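PDB 2IT2: UPF0130 protein PH1069 from Pyrococcus horikoshii, which probably methylates the N-4 position of a demethylated wyosine derivative in tRNA(Phe), using S-adenosyl-L-methionine as methyl donor. Local coordinates for residues L102-I107 / T150-V155. Numbering follows the deposited sequence.
Sequences LVRSPI and TERMDV
Val103 and Met153, the latter present as selenomethionine, form a hydrogen-bonded pair where strands 98-112 and 153-159 run antiparallel in the sheet of this TYW3-family protein. Val103 N gives a nearly straight bond to Met153 O (3.0 Å, 164°), and Met153 N returns one to Val103 O. On the face that these two side chains share, Val103 CG2 lies 3.8 Å from Met153 CE, and Gln180 of helix 167-194 packs on both. The other face carries a salt-bridge network of Arg104, Arg152 and Asp154. The Arg104 chain bends at chi2 (-68°), folding its guanidinium back over the strand pair. There NH1 donates to both Val103 O and Met153 O, each lying in the guanidinium plane, and meets each carbonyl on the face opposite to its backbone donor. NH2 makes a salt bridge to Asp154 OD1 at 2.6 Å. A leucine in place of Arg104 would probably cost Asp154 OD1 this close partner and leave both carbonyls without their second donor. The Arg152 guanidinium lies over one face of that of Arg104, the planes 50° apart; the shared carboxylate probably offsets the like charges. Asp154 OD2 bonds to the backbone N of Asp154 of the second subunit, placing the network at the dimer interface. Past Arg104 the two chains part, and one water bridges Ser105 N and Glu151 O, 2.6 Å from each.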
ATOM      1  N   LEU B 102     -13.790  -5.005   5.167  1.00 12.88           N
ATOM      2  CA  LEU B 102     -12.392  -4.766   4.827  1.00 12.64           C
ATOM      3  C   LEU B 102     -11.426  -5.755   5.468  1.00 14.30           C
ATOM      4  O   LEU B 102     -11.645  -6.227   6.589  1.00 15.29           O
ATOM      5  CB  LEU B 102     -11.965  -3.351   5.269  1.00 14.70           C
ATOM      6  CG  LEU B 102     -12.852  -2.161   4.873  1.00 16.53           C
ATOM      7  CD1 LEU B 102     -12.347  -0.881   5.534  1.00 19.12           C
ATOM      8  CD2 LEU B 102     -12.872  -2.011   3.363  1.00 19.85           C
ATOM      9  N   VAL B 103     -10.373  -6.076   4.727  1.00 13.42           N
ATOM     10  CA  VAL B 103      -9.294  -6.911   5.240  1.00 13.79           C
ATOM     11  C   VAL B 103      -8.020  -6.102   4.987  1.00 14.08           C
ATOM     12  O   VAL B 103      -7.778  -5.656   3.860  1.00 15.19           O
ATOM     13  CB  VAL B 103      -9.181  -8.267   4.523  1.00 14.49           C
ATOM     14  CG1 VAL B 103      -7.969  -9.021   5.051  1.00 17.06           C
ATOM     15  CG2 VAL B 103     -10.418  -9.085   4.777  1.00 14.94           C
ATOM     16  N   ARG B 104      -7.223  -5.901   6.035  1.00 14.70           N
ATOM     17  CA  ARG B 104      -5.978  -5.138   5.932  1.00 15.20           C
ATOM     18  C   ARG B 104      -4.794  -5.883   6.530  1.00 14.73           C
ATOM     19  O   ARG B 104      -4.913  -6.548   7.558  1.00 15.35           O
ATOM     20  CB  ARG B 104      -6.117  -3.781   6.627  1.00 17.18           C
ATOM     21  CG  ARG B 104      -7.110  -2.857   5.954  1.00 19.53           C
ATOM     22  CD  ARG B 104      -6.602  -2.409   4.592  1.00 21.22           C
ATOM     23  NE  ARG B 104      -7.497  -1.444   3.957  1.00 20.98           N
ATOM     24  CZ  ARG B 104      -8.551  -1.773   3.217  1.00 19.99           C
ATOM     25  NH1 ARG B 104      -8.843  -3.048   3.014  1.00 18.59           N
ATOM     26  NH2 ARG B 104      -9.315  -0.823   2.686  1.00 22.74           N
ATOM     27  N   SER B 105      -3.648  -5.733   5.874  1.00 14.71           N
ATOM     28  CA  SER B 105      -2.399  -6.378   6.286  1.00 15.19           C
ATOM     29  C   SER B 105      -1.818  -5.819   7.572  1.00 17.16           C
ATOM     30  O   SER B 105      -2.110  -4.682   7.953  1.00 16.29           O
ATOM     31  CB  SER B 105      -1.351  -6.215   5.176  1.00 17.65           C
ATOM     32  OG  SER B 105      -0.031  -6.376   5.688  1.00 19.53           O
ATOM     33  N   PRO B 106      -1.005  -6.627   8.275  1.00 15.84           N
ATOM     34  CA  PRO B 106      -0.398  -6.122   9.506  1.00 17.12           C
ATOM     35  C   PRO B 106       0.566  -5.023   9.032  1.00 16.13           C
ATOM     36  O   PRO B 106       1.010  -5.030   7.872  1.00 15.86           O
ATOM     37  CB  PRO B 106       0.371  -7.337  10.053  1.00 18.06           C
ATOM     38  CG  PRO B 106      -0.362  -8.504   9.516  1.00 20.34           C
ATOM     39  CD  PRO B 106      -0.752  -8.069   8.110  1.00 18.42           C
ATOM     40  N   ILE B 107       0.869  -4.085   9.921  1.00 15.40           N
ATOM     41  CA  ILE B 107       1.805  -3.011   9.615  1.00 16.21           C
ATOM     42  C   ILE B 107       2.750  -2.854  10.799  1.00 16.37           C
ATOM     43  O   ILE B 107       2.314  -2.658  11.934  1.00 17.88           O
ATOM     44  CB  ILE B 107       1.097  -1.657   9.399  1.00 17.46           C
ATOM     45  CG1 ILE B 107       0.112  -1.747   8.233  1.00 19.18           C
ATOM     46  CG2 ILE B 107       2.147  -0.573   9.149  1.00 20.55           C
ATOM     47  CD1 ILE B 107      -0.641  -0.462   7.969  1.00 24.17           C
ATOM     48  N   THR B 150       0.856  -7.428   0.793  1.00 23.83           N
ATOM     49  CA  THR B 150      -0.010  -6.991  -0.304  1.00 26.69           C
ATOM     50  C   THR B 150      -1.471  -7.415  -0.236  1.00 25.65           C
ATOM     51  O   THR B 150      -2.322  -6.791  -0.873  1.00 26.93           O
ATOM     52  CB  THR B 150       0.525  -7.488  -1.649  1.00 27.71           C
ATOM     53  OG1 THR B 150       0.421  -8.919  -1.699  1.00 30.52           O
ATOM     54  CG2 THR B 150       1.974  -7.065  -1.828  1.00 28.88           C
ATOM     55  N   GLU B 151      -1.763  -8.477   0.509  1.00 25.85           N
ATOM     56  CA  GLU B 151      -3.129  -8.988   0.624  1.00 26.13           C
ATOM     57  C   GLU B 151      -4.110  -8.008   1.245  1.00 23.39           C
ATOM     58  O   GLU B 151      -3.799  -7.329   2.222  1.00 23.44           O
ATOM     59  CB  GLU B 151      -3.144 -10.287   1.437  1.00 29.60           C
ATOM     60  CG  GLU B 151      -2.559 -11.487   0.706  1.00 34.32           C
ATOM     61  CD  GLU B 151      -1.227 -11.179   0.046  1.00 36.92           C
ATOM     62  OE1 GLU B 151      -0.284 -10.780   0.762  1.00 38.48           O
ATOM     63  OE2 GLU B 151      -1.123 -11.331  -1.192  1.00 39.27           O
ATOM     64  N   ARG B 152      -5.304  -7.938   0.665  1.00 22.74           N
ATOM     65  CA  ARG B 152      -6.349  -7.064   1.182  1.00 20.84           C
ATOM     66  C   ARG B 152      -7.652  -7.332   0.448  1.00 19.89           C
ATOM     67  O   ARG B 152      -7.671  -8.005  -0.586  1.00 19.39           O
ATOM     68  CB  ARG B 152      -5.967  -5.596   1.006  1.00 24.67           C
ATOM     69  CG  ARG B 152      -5.876  -5.155  -0.442  1.00 25.77           C
ATOM     70  CD  ARG B 152      -5.502  -3.678  -0.553  1.00 30.81           C
ATOM     71  NE  ARG B 152      -6.578  -2.800  -0.102  1.00 31.74           N
ATOM     72  CZ  ARG B 152      -6.440  -1.494   0.113  1.00 33.64           C
ATOM     73  NH1 ARG B 152      -5.266  -0.910  -0.081  1.00 35.07           N
ATOM     74  NH2 ARG B 152      -7.477  -0.768   0.510  1.00 35.17           N
HETATM   75  N   MSE B 153      -8.741  -6.810   1.003  1.00 17.75           N
HETATM   76  CA  MSE B 153     -10.058  -6.960   0.401  1.00 17.55           C
HETATM   77  C   MSE B 153     -10.904  -5.759   0.789  1.00 16.87           C
HETATM   78  O   MSE B 153     -10.757  -5.193   1.881  1.00 15.95           O
HETATM   79  CB  MSE B 153     -10.741  -8.256   0.862  1.00 22.89           C
HETATM   80  CG  MSE B 153     -12.109  -8.500   0.203  1.00 24.29           C
HETATM   81 SE   MSE B 153     -12.654 -10.374   0.155  1.00 38.41          SE
HETATM   82  CE  MSE B 153     -11.837 -10.896   1.794  1.00 13.70           C
ATOM     83  N   ASP B 154     -11.775  -5.379  -0.138  1.00 16.20           N
ATOM     84  CA  ASP B 154     -12.677  -4.252   0.012  1.00 16.15           C
ATOM     85  C   ASP B 154     -13.962  -4.664  -0.680  1.00 17.93           C
ATOM     86  O   ASP B 154     -14.038  -4.622  -1.912  1.00 18.19           O
ATOM     87  CB  ASP B 154     -12.128  -3.021  -0.713  1.00 19.90           C
ATOM     88  CG  ASP B 154     -10.698  -2.701  -0.334  1.00 19.62           C
ATOM     89  OD1 ASP B 154     -10.481  -2.176   0.772  1.00 22.81           O
ATOM     90  OD2 ASP B 154      -9.782  -2.969  -1.145  1.00 22.69           O
ATOM     91  N   VAL B 155     -14.955  -5.085   0.097  1.00 15.27           N
ATOM     92  CA  VAL B 155     -16.245  -5.490  -0.455  1.00 16.48           C
ATOM     93  C   VAL B 155     -17.380  -4.626   0.093  1.00 14.88           C
ATOM     94  O   VAL B 155     -17.542  -4.465   1.307  1.00 15.02           O
ATOM     95  CB  VAL B 155     -16.552  -6.966  -0.139  1.00 16.22           C
ATOM     96  CG1 VAL B 155     -17.951  -7.309  -0.617  1.00 17.19           C
ATOM     97  CG2 VAL B 155     -15.517  -7.869  -0.805  1.00 19.53           C
TER
HETATM   98  O   HOH W   1      -3.777  -5.001   3.419  1.00 31.98           O